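Local coordinates for protein putative surface-anchored fimbrial subunit (Corynebacterium diphtheriae, PDB 3HR6) that forms the shaft of a pilus on the bacterial surface as its major pilin, built of tandem Ig-like modules, at residues T40-N45 against L98-Q103; G307-E312 against V412-N417; T325-L330 against K351-T356. All coordinates share one frame; numbering follows the deposited sequence. Where two conformers were deposited one is given.

Contact 1 (T40-N45 against L98-Q103); sequences TLYRVN and LYLVVQ
R43 and Y99 lie side by side on one face of an antiparallel strand pair and point the same way, guanidinium and ring planes 75° apart. With CG anti to the backbone N (chi1 179°) and a bend at chi3, the R43 chain runs along the ring and turns its guanidinium edge to the phenol. NH2 of R43 donates to Y99 OH at 3.1 Å, with the oxygen in the guanidinium plane, while R43 NE adds a weak bond to the same atom. Y99 OH also bonds to T95 O. L41 shares this face and slants across its two neighbours: its CD1 lies 3.6 Å from V101 CG2 and 3.8 Å from Y99 CB. On the other face Y42 crosses V102, its ring atom CE2 3.6 Å from V102 CG2, and V44 runs alongside L98, its CG2 3.9 Å from L98 CG. Five backbone hydrogen bonds join the strands, among them L100 N to Y42 O at 2.7 Å. Beyond V44 a water accepts from L98 N and lies 2.7 Å from V44 O. In this pilin N-terminal domain apolar contacts pack on both faces, the R43-Y99 bond is added on one, and the doubly held Y99 hydroxyl probably moves little.

Contact 2 (G307-E312 against V412-N417); sequences GQITIE and VKLEAN
No backbone hydrogen bond joins 307-312 to 412-417: the nearest CA atoms, those of G307 and L414, stay 6.9 Å apart, so the two segments face each other across a layer of side chains. I309 carries the contact. It starts out toward the other segment, and with CG1 anti to the carbonyl carbon (chi1 -67°) and CD1 continuing the extended chain (chi2 165°), the longer branch packs against both V412 and L414. I309 and V412 meet tip to tip. V412 CG1, the methyl anti to its own backbone N, lies 3.9 Å from I309 CG1, and it touches CD1 and CG2 of the same isoleucine as well. L414 instead comes across the I309 side chain at a slant: its CD2 is 3.9 Å from I309 CG1. The second methyl, L414 CD1, rests 4.0 Å from the carbonyl oxygen of Q308, while CD2 also lies 4.2 Å from G307 C, so this leucine covers main chain as well as side chain. The Q308 side chain leaves on the far side, where its amide bonds to E425, S365 and Q263. No polar side-chain group enters the contact, which is held by van der Waals packing alone. Strands 361-375 and 424-432 flank strand 302-315 within its sheet and extend the apolar layer through I367, V424 and V428; from the facing sheet L394 touches V412, and F392 touches L414. Residues 307-312 belong to one sheet, whereas 412-417 leads away from strand 410-412, an edge strand of the other sheet within this chain. Isoleucine, valine and leucine packed between two sheets in this way form part of the hydrophobic interior of a beta sandwich, as expected for an Ig-like module of this pilin.

Contact 3 (T325-L330 against K351-T356); sequences TATFQL and KQEFVT
T356 turns OG1 between its own backbone N and carbonyl carbon (chi1 62°), where it accepts A326 N at 3.0 Å, N–H···O 170°. With T356 N donating to A326 O at 2.9 Å, two bonds tie this end together. The same T356 torsion directs CG2 to the edge of the F328 ring, 3.9 Å from CE2. Further along, F328 and F354 form an antiparallel hydrogen-bonded pair through both backbone N–H groups. The short strand 354-355 thereby lines the border of a four-stranded antiparallel sheet in a beta sandwich, the Ig-like architecture of the pilin. F328 faces strand 302-315 inside, whereas T327 and V355 lie on the outer face, where T327 OG1 is 3.4 Å from V355 CG2. T327 CG2 slants across the E353 side chain, 3.7 Å from CD. Past the F328-F354 pair, the extended Q329 side chain brings NE2 to Q352 O at 3.0 Å, the donor 43° out of the carbonyl plane. A water donates to this same Q352 oxygen and accepts L330 N, bridging the two in place of a direct bond between these segments.

Contact 1 comes first along the chain, within the N-terminal pilin domain, while contacts 2 and 3 lie on the other side of the chain's centre. Its centre is about 61 Å from that of contact 2 and about 70 Å from that of contact 3, with no touch to either. The latter two have centres about 15 Å apart and share one sandwich: strand 302-315 in one sheet is followed along the chain by 327-333 in the other, and contact 3 forms between the two halves of contact 2. They meet where I311 CD1 packs on F328 CD2 and I309 CD1 on L330 CD1, both at 3.7 Å. Each end of the elongated pilin thus has its own core, consistent with a modular shaft.

Contact 1 (T40-N45 against L98-Q103)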
loop_
_atom_site.group_PDB
_atom_site.type_symbol
_atom_site.label_atom_id
_atom_site.label_comp_id
_atom_site.label_asym_id
_atom_site.label_seq_id
_atom_site.Cartn_x
_atom_site.Cartn_y
_atom_site.Cartn_z
ATOM N N THR A 40 -2.093 -18.855 -18.464
ATOM C CA THR A 40 -1.555 -19.084 -19.784
ATOM C C THR A 40 -1.639 -20.589 -20.107
ATOM O O THR A 40 -1.267 -21.453 -19.291
ATOM C CB THR A 40 -0.122 -18.551 -19.886
ATOM O OG1 THR A 40 -0.129 -17.151 -19.595
ATOM C CG2 THR A 40 0.454 -18.771 -21.278
ATOM N N LEU A 41 -2.154 -20.876 -21.300
ATOM C CA LEU A 41 -2.151 -22.207 -21.866
ATOM C C LEU A 41 -0.937 -22.378 -22.782
ATOM O O LEU A 41 -0.702 -21.561 -23.661
ATOM C CB LEU A 41 -3.451 -22.464 -22.634
ATOM C CG LEU A 41 -3.666 -23.910 -23.098
ATOM C CD1 LEU A 41 -3.982 -24.856 -21.913
ATOM C CD2 LEU A 41 -4.765 -23.968 -24.164
ATOM N N TYR A 42 -0.157 -23.426 -22.536
ATOM C CA TYR A 42 0.942 -23.859 -23.398
ATOM C C TYR A 42 0.672 -25.244 -23.950
ATOM O O TYR A 42 0.110 -26.106 -23.243
ATOM C CB TYR A 42 2.238 -23.970 -22.595
ATOM C CG TYR A 42 2.742 -22.660 -22.027
ATOM C CD1 TYR A 42 3.599 -21.862 -22.782
ATOM C CD2 TYR A 42 2.394 -22.235 -20.754
ATOM C CE1 TYR A 42 4.079 -20.682 -22.301
ATOM C CE2 TYR A 42 2.881 -21.052 -20.243
ATOM C CZ TYR A 42 3.719 -20.264 -21.045
ATOM O OH TYR A 42 4.227 -19.083 -20.597
ATOM N N ARG A 43 1.122 -25.483 -25.178
ATOM C CA ARG A 43 1.144 -26.836 -25.754
ATOM C C ARG A 43 2.478 -27.510 -25.421
ATOM O O ARG A 43 3.525 -26.874 -25.511
ATOM C CB ARG A 43 0.959 -26.795 -27.267
ATOM C CG ARG A 43 0.999 -28.191 -27.928
ATOM C CD ARG A 43 0.453 -28.185 -29.348
ATOM N NE ARG A 43 -0.831 -27.483 -29.406
ATOM C CZ ARG A 43 -1.049 -26.283 -29.960
ATOM N NH1 ARG A 43 -0.072 -25.597 -30.560
ATOM N NH2 ARG A 43 -2.277 -25.761 -29.909
ATOM N N VAL A 44 2.434 -28.764 -24.986
ATOM C CA VAL A 44 3.664 -29.519 -24.745
ATOM C C VAL A 44 4.197 -30.024 -26.077
ATOM O O VAL A 44 3.553 -30.821 -26.765
ATOM C CB VAL A 44 3.466 -30.660 -23.756
ATOM C CG1 VAL A 44 4.773 -31.404 -23.512
ATOM C CG2 VAL A 44 2.938 -30.106 -22.447
ATOM N N ASN A 45 5.380 -29.541 -26.444
ATOM C CA ASN A 45 5.959 -29.897 -27.731
ATOM C C ASN A 45 6.257 -31.378 -27.838
ATOM O O ASN A 45 6.707 -32.006 -26.876
ATOM C CB ASN A 45 7.234 -29.086 -27.993
ATOM C CG ASN A 45 6.964 -27.616 -28.114
ATOM O OD1 ASN A 45 7.892 -26.805 -28.174
ATOM N ND2 ASN A 45 5.691 -27.250 -28.144
ATOM N N LEU A 98 -1.106 -32.578 -25.597
ATOM C CA LEU A 98 -0.870 -32.422 -24.158
ATOM C C LEU A 98 -0.658 -30.942 -23.886
ATOM O O LEU A 98 0.139 -30.284 -24.573
ATOM C CB LEU A 98 0.362 -33.222 -23.689
ATOM C CG LEU A 98 0.658 -33.258 -22.172
ATOM C CD1 LEU A 98 -0.471 -33.916 -21.405
ATOM C CD2 LEU A 98 1.991 -33.981 -21.875
ATOM N N TYR A 99 -1.388 -30.401 -22.909
ATOM C CA TYR A 99 -1.269 -28.991 -22.575
ATOM C C TYR A 99 -0.732 -28.754 -21.181
ATOM O O TYR A 99 -0.785 -29.613 -20.311
ATOM C CB TYR A 99 -2.608 -28.269 -22.753
ATOM C CG TYR A 99 -3.003 -28.149 -24.214
ATOM C CD1 TYR A 99 -2.592 -27.066 -24.976
ATOM C CD2 TYR A 99 -3.783 -29.134 -24.837
ATOM C CE1 TYR A 99 -2.936 -26.954 -26.312
ATOM C CE2 TYR A 99 -4.140 -29.019 -26.189
ATOM C CZ TYR A 99 -3.721 -27.924 -26.909
ATOM O OH TYR A 99 -4.032 -27.785 -28.257
ATOM N N LEU A 100 -0.193 -27.569 -20.980
ATOM C CA LEU A 100 0.269 -27.147 -19.677
ATOM C C LEU A 100 -0.425 -25.828 -19.348
ATOM O O LEU A 100 -0.401 -24.880 -20.142
ATOM C CB LEU A 100 1.802 -27.016 -19.663
ATOM C CG LEU A 100 2.382 -26.521 -18.341
ATOM C CD1 LEU A 100 2.535 -27.666 -17.374
ATOM C CD2 LEU A 100 3.738 -25.796 -18.593
ATOM N N VAL A 101 -1.111 -25.806 -18.201
ATOM C CA VAL A 101 -1.845 -24.639 -17.752
ATOM C C VAL A 101 -1.032 -23.964 -16.654
ATOM O O VAL A 101 -0.710 -24.590 -15.636
ATOM C CB VAL A 101 -3.263 -25.025 -17.212
ATOM C CG1 VAL A 101 -3.931 -23.846 -16.507
ATOM C CG2 VAL A 101 -4.141 -25.569 -18.346
ATOM N N VAL A 102 -0.715 -22.696 -16.852
ATOM C CA VAL A 102 0.110 -21.951 -15.896
ATOM C C VAL A 102 -0.688 -20.777 -15.354
ATOM O O VAL A 102 -0.984 -19.842 -16.077
ATOM C CB VAL A 102 1.430 -21.440 -16.525
ATOM C CG1 VAL A 102 2.238 -20.606 -15.511
ATOM C CG2 VAL A 102 2.269 -22.608 -17.020
ATOM N N GLN A 103 -1.039 -20.798 -14.080
ATOM C CA GLN A 103 -1.587 -19.585 -13.473
ATOM C C GLN A 103 -0.489 -18.534 -13.346
ATOM O O GLN A 103 0.633 -18.845 -12.957
ATOM C CB GLN A 103 -2.192 -19.806 -12.092
ATOM C CG GLN A 103 -2.993 -18.580 -11.665
ATOM C CD GLN A 103 -3.830 -18.766 -10.410
ATOM O OE1 GLN A 103 -3.853 -19.843 -9.785
ATOM N NE2 GLN A 103 -4.549 -17.703 -10.033
HETATM O O HOH W 1 1.120 -32.003 -27.032
#

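Contact 2 (G307-E312 against V412-N417)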
loop_
_atom_site.group_PDB
_atom_site.type_symbol
_atom_site.label_atom_id
_atom_site.label_comp_id
_atom_site.label_asym_id
_atom_site.label_seq_id
_atom_site.Cartn_x
_atom_site.Cartn_y
_atom_site.Cartn_z
ATOM N N GLY A 307 -3.719 20.927 7.042
ATOM C CA GLY A 307 -4.361 22.238 6.934
ATOM C C GLY A 307 -3.351 23.360 6.948
ATOM O O GLY A 307 -2.167 23.173 7.184
ATOM N N GLN A 308 -3.837 24.529 6.626
ATOM C CA GLN A 308 -2.994 25.709 6.427
ATOM C C GLN A 308 -3.772 26.947 6.885
ATOM O O GLN A 308 -4.915 27.122 6.526
ATOM C CB GLN A 308 -2.730 25.842 4.932
ATOM C CG GLN A 308 -1.995 27.066 4.518
ATOM C CD GLN A 308 -1.606 26.999 3.065
ATOM O OE1 GLN A 308 -0.494 26.558 2.750
ATOM N NE2 GLN A 308 -2.511 27.429 2.172
ATOM N N ILE A 309 -3.110 27.796 7.660
ATOM C CA ILE A 309 -3.688 29.024 8.207
ATOM C C ILE A 309 -3.023 30.169 7.474
ATOM O O ILE A 309 -1.821 30.218 7.374
ATOM C CB ILE A 309 -3.423 29.138 9.712
ATOM C CG1 ILE A 309 -4.197 28.054 10.457
ATOM C CG2 ILE A 309 -3.864 30.506 10.223
ATOM C CD1 ILE A 309 -3.716 27.875 11.876
ATOM N N THR A 310 -3.816 31.078 6.942
ATOM C CA THR A 310 -3.264 32.314 6.331
ATOM C C THR A 310 -3.680 33.526 7.140
ATOM O O THR A 310 -4.872 33.794 7.309
ATOM C CB THR A 310 -3.631 32.487 4.844
ATOM O OG1 THR A 310 -3.138 31.360 4.103
ATOM C CG2 THR A 310 -2.995 33.739 4.275
ATOM N N ILE A 311 -2.698 34.284 7.629
ATOM C CA ILE A 311 -2.942 35.487 8.402
ATOM C C ILE A 311 -2.914 36.618 7.390
ATOM O O ILE A 311 -2.014 36.641 6.546
ATOM C CB ILE A 311 -1.838 35.701 9.510
ATOM C CG1 ILE A 311 -1.833 34.565 10.534
ATOM C CG2 ILE A 311 -2.048 37.042 10.254
ATOM C CD1 ILE A 311 -0.674 34.661 11.544
ATOM N N GLU A 312 -3.932 37.489 7.418
ATOM C CA GLU A 312 -3.971 38.719 6.604
ATOM C C GLU A 312 -3.974 39.874 7.578
ATOM O O GLU A 312 -5.020 40.208 8.165
ATOM C CB GLU A 312 -5.218 38.742 5.731
ATOM C CG GLU A 312 -5.213 37.627 4.755
ATOM C CD GLU A 312 -6.242 37.717 3.671
ATOM O OE1 GLU A 312 -7.073 38.648 3.652
ATOM O OE2 GLU A 312 -6.196 36.800 2.821
ATOM N N VAL A 412 -8.563 30.097 15.937
ATOM C CA VAL A 412 -8.579 29.761 14.533
ATOM C C VAL A 412 -9.141 28.351 14.415
ATOM O O VAL A 412 -8.549 27.406 14.935
ATOM C CB VAL A 412 -7.179 29.883 13.905
ATOM C CG1 VAL A 412 -7.193 29.470 12.429
ATOM C CG2 VAL A 412 -6.634 31.308 14.087
ATOM N N LYS A 413 -10.299 28.230 13.778
ATOM C CA LYS A 413 -10.983 26.949 13.547
ATOM C C LYS A 413 -10.309 26.231 12.385
ATOM O O LYS A 413 -10.388 26.698 11.240
ATOM C CB LYS A 413 -12.467 27.182 13.214
ATOM C CG LYS A 413 -13.313 27.771 14.360
ATOM C CD LYS A 413 -14.683 28.276 13.890
ATOM C CE LYS A 413 -15.767 28.168 14.983
ATOM N NZ LYS A 413 -17.073 28.818 14.619
ATOM N N LEU A 414 -9.617 25.143 12.679
ATOM C CA LEU A 414 -8.912 24.367 11.685
ATOM C C LEU A 414 -8.958 22.925 12.103
ATOM O O LEU A 414 -8.267 22.536 13.025
ATOM C CB LEU A 414 -7.461 24.847 11.596
ATOM C CG LEU A 414 -6.795 24.348 10.322
ATOM C CD1 LEU A 414 -7.231 25.232 9.116
ATOM C CD2 LEU A 414 -5.302 24.286 10.525
ATOM N N GLU A 415 -9.768 22.130 11.418
ATOM C CA GLU A 415 -9.934 20.735 11.790
ATOM C C GLU A 415 -10.335 19.934 10.562
ATOM O O GLU A 415 -10.831 20.483 9.557
ATOM C CB GLU A 415 -10.955 20.580 12.916
ATOM C CG GLU A 415 -12.350 20.847 12.506
ATOM C CD GLU A 415 -13.333 20.664 13.651
ATOM O OE1 GLU A 415 -13.044 21.132 14.789
ATOM O OE2 GLU A 415 -14.412 20.075 13.378
ATOM N N ALA A 416 -10.161 18.630 10.646
ATOM C CA ALA A 416 -10.517 17.735 9.567
ATOM C C ALA A 416 -11.370 16.635 10.136
ATOM O O ALA A 416 -11.580 16.547 11.344
ATOM C CB ALA A 416 -9.250 17.157 8.902
ATOM N N ASN A 417 -11.889 15.801 9.255
ATOM C CA ASN A 417 -12.687 14.670 9.671
ATOM C C ASN A 417 -12.570 13.578 8.615
ATOM O O ASN A 417 -11.819 13.721 7.644
ATOM C CB ASN A 417 -14.121 15.127 9.917
ATOM C CG ASN A 417 -14.749 15.721 8.695
ATOM O OD1 ASN A 417 -14.908 15.029 7.684
ATOM N ND2 ASN A 417 -15.106 17.007 8.769
#

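Contact 3 (T325-L330 against K351-T356)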
loop_
_atom_site.group_PDB
_atom_site.type_symbol
_atom_site.label_atom_id
_atom_site.label_comp_id
_atom_site.label_asym_id
_atom_site.label_seq_id
_atom_site.Cartn_x
_atom_site.Cartn_y
_atom_site.Cartn_z
ATOM N N THR A 325 5.456 45.199 10.926
ATOM C CA THR A 325 5.278 43.767 10.918
ATOM C C THR A 325 4.865 43.277 12.300
ATOM O O THR A 325 5.101 43.941 13.317
ATOM C CB THR A 325 6.529 43.031 10.379
ATOM O OG1 THR A 325 6.248 41.640 10.265
ATOM C CG2 THR A 325 7.730 43.216 11.284
ATOM N N ALA A 326 4.175 42.142 12.319
ATOM C CA ALA A 326 3.782 41.502 13.549
ATOM C C ALA A 326 4.258 40.058 13.496
ATOM O O ALA A 326 4.488 39.507 12.404
ATOM C CB ALA A 326 2.270 41.569 13.755
ATOM N N THR A 327 4.394 39.457 14.674
ATOM C CA THR A 327 4.859 38.097 14.846
ATOM C C THR A 327 3.810 37.326 15.659
ATOM O O THR A 327 3.238 37.852 16.617
ATOM C CB THR A 327 6.238 38.071 15.554
ATOM O OG1 THR A 327 7.202 38.842 14.801
ATOM C CG2 THR A 327 6.736 36.612 15.806
ATOM N N PHE A 328 3.535 36.093 15.221
ATOM C CA PHE A 328 2.572 35.204 15.854
ATOM C C PHE A 328 3.197 33.854 16.102
ATOM O O PHE A 328 4.136 33.411 15.382
ATOM C CB PHE A 328 1.317 35.010 14.990
ATOM C CG PHE A 328 0.590 36.285 14.707
ATOM C CD1 PHE A 328 -0.498 36.684 15.506
ATOM C CD2 PHE A 328 1.002 37.117 13.683
ATOM C CE1 PHE A 328 -1.149 37.869 15.278
ATOM C CE2 PHE A 328 0.362 38.312 13.444
ATOM C CZ PHE A 328 -0.737 38.699 14.228
ATOM N N GLN A 329 2.722 33.243 17.177
ATOM C CA GLN A 329 2.955 31.839 17.408
ATOM C C GLN A 329 1.626 31.103 17.411
ATOM O O GLN A 329 0.551 31.632 17.790
ATOM C CB GLN A 329 3.778 31.621 18.671
ATOM C CG GLN A 329 5.122 32.260 18.620
ATOM C CD GLN A 329 5.967 31.874 19.809
ATOM O OE1 GLN A 329 5.646 32.241 20.941
ATOM N NE2 GLN A 329 7.074 31.192 19.553
ATOM N N LEU A 330 1.697 29.863 16.950
ATOM C CA LEU A 330 0.522 28.991 16.900
ATOM C C LEU A 330 0.479 28.102 18.150
ATOM O O LEU A 330 1.482 27.558 18.572
ATOM C CB LEU A 330 0.529 28.168 15.619
ATOM C CG LEU A 330 -0.698 27.266 15.352
ATOM C CD1 LEU A 330 -1.945 28.101 15.107
ATOM C CD2 LEU A 330 -0.394 26.322 14.159
ATOM N N LYS A 351 9.971 26.067 12.009
ATOM C CA LYS A 351 9.759 27.443 12.429
ATOM C C LYS A 351 8.744 27.423 13.528
ATOM O O LYS A 351 7.783 26.695 13.426
ATOM C CB LYS A 351 9.231 28.294 11.259
ATOM C CG LYS A 351 10.117 28.316 10.050
ATOM C CD LYS A 351 11.455 28.956 10.349
ATOM C CE LYS A 351 12.199 29.280 9.073
ATOM N NZ LYS A 351 13.282 30.227 9.352
ATOM N N GLN A 352 8.941 28.251 14.558
ATOM C CA GLN A 352 8.093 28.316 15.722
ATOM C C GLN A 352 7.432 29.690 15.900
ATOM O O GLN A 352 6.720 29.914 16.891
ATOM C CB GLN A 352 8.958 27.979 16.943
ATOM C CG GLN A 352 9.493 26.538 16.965
ATOM C CD GLN A 352 10.797 26.323 16.190
ATOM O OE1 GLN A 352 11.764 27.091 16.313
ATOM N NE2 GLN A 352 10.840 25.252 15.419
ATOM N N GLU A 353 7.708 30.599 14.976
ATOM C CA GLU A 353 6.999 31.886 14.919
ATOM C C GLU A 353 6.858 32.312 13.471
ATOM O O GLU A 353 7.537 31.802 12.585
ATOM C CB GLU A 353 7.696 32.972 15.754
ATOM C CG GLU A 353 8.974 33.430 15.141
ATOM C CD GLU A 353 9.712 34.491 15.934
ATOM O OE1 GLU A 353 9.524 34.594 17.157
ATOM O OE2 GLU A 353 10.525 35.211 15.309
ATOM N N PHE A 354 5.923 33.203 13.229
ATOM C CA PHE A 354 5.524 33.556 11.892
ATOM C C PHE A 354 5.362 35.066 11.820
ATOM O O PHE A 354 4.604 35.650 12.610
ATOM C CB PHE A 354 4.246 32.802 11.538
ATOM C CG PHE A 354 4.386 31.353 11.758
ATOM C CD1 PHE A 354 4.992 30.559 10.775
ATOM C CD2 PHE A 354 4.060 30.791 12.985
ATOM C CE1 PHE A 354 5.201 29.195 11.030
ATOM C CE2 PHE A 354 4.286 29.447 13.224
ATOM C CZ PHE A 354 4.848 28.661 12.228
ATOM N N VAL A 355 6.121 35.660 10.919
ATOM C CA VAL A 355 6.167 37.106 10.754
ATOM C C VAL A 355 5.434 37.543 9.499
ATOM O O VAL A 355 5.556 36.942 8.405
ATOM C CB VAL A 355 7.605 37.595 10.769
ATOM C CG1 VAL A 355 7.664 39.096 10.665
ATOM C CG2 VAL A 355 8.242 37.126 12.084
ATOM N N THR A 356 4.589 38.529 9.690
ATOM C CA THR A 356 3.835 39.063 8.566
ATOM C C THR A 356 4.728 39.820 7.610
ATOM O O THR A 356 5.668 40.548 7.996
ATOM C CB THR A 356 2.643 39.919 9.034
ATOM O OG1 THR A 356 3.104 41.039 9.778
ATOM C CG2 THR A 356 1.701 39.118 9.909
HETATM O O HOH W 2 4.237 28.722 16.731
#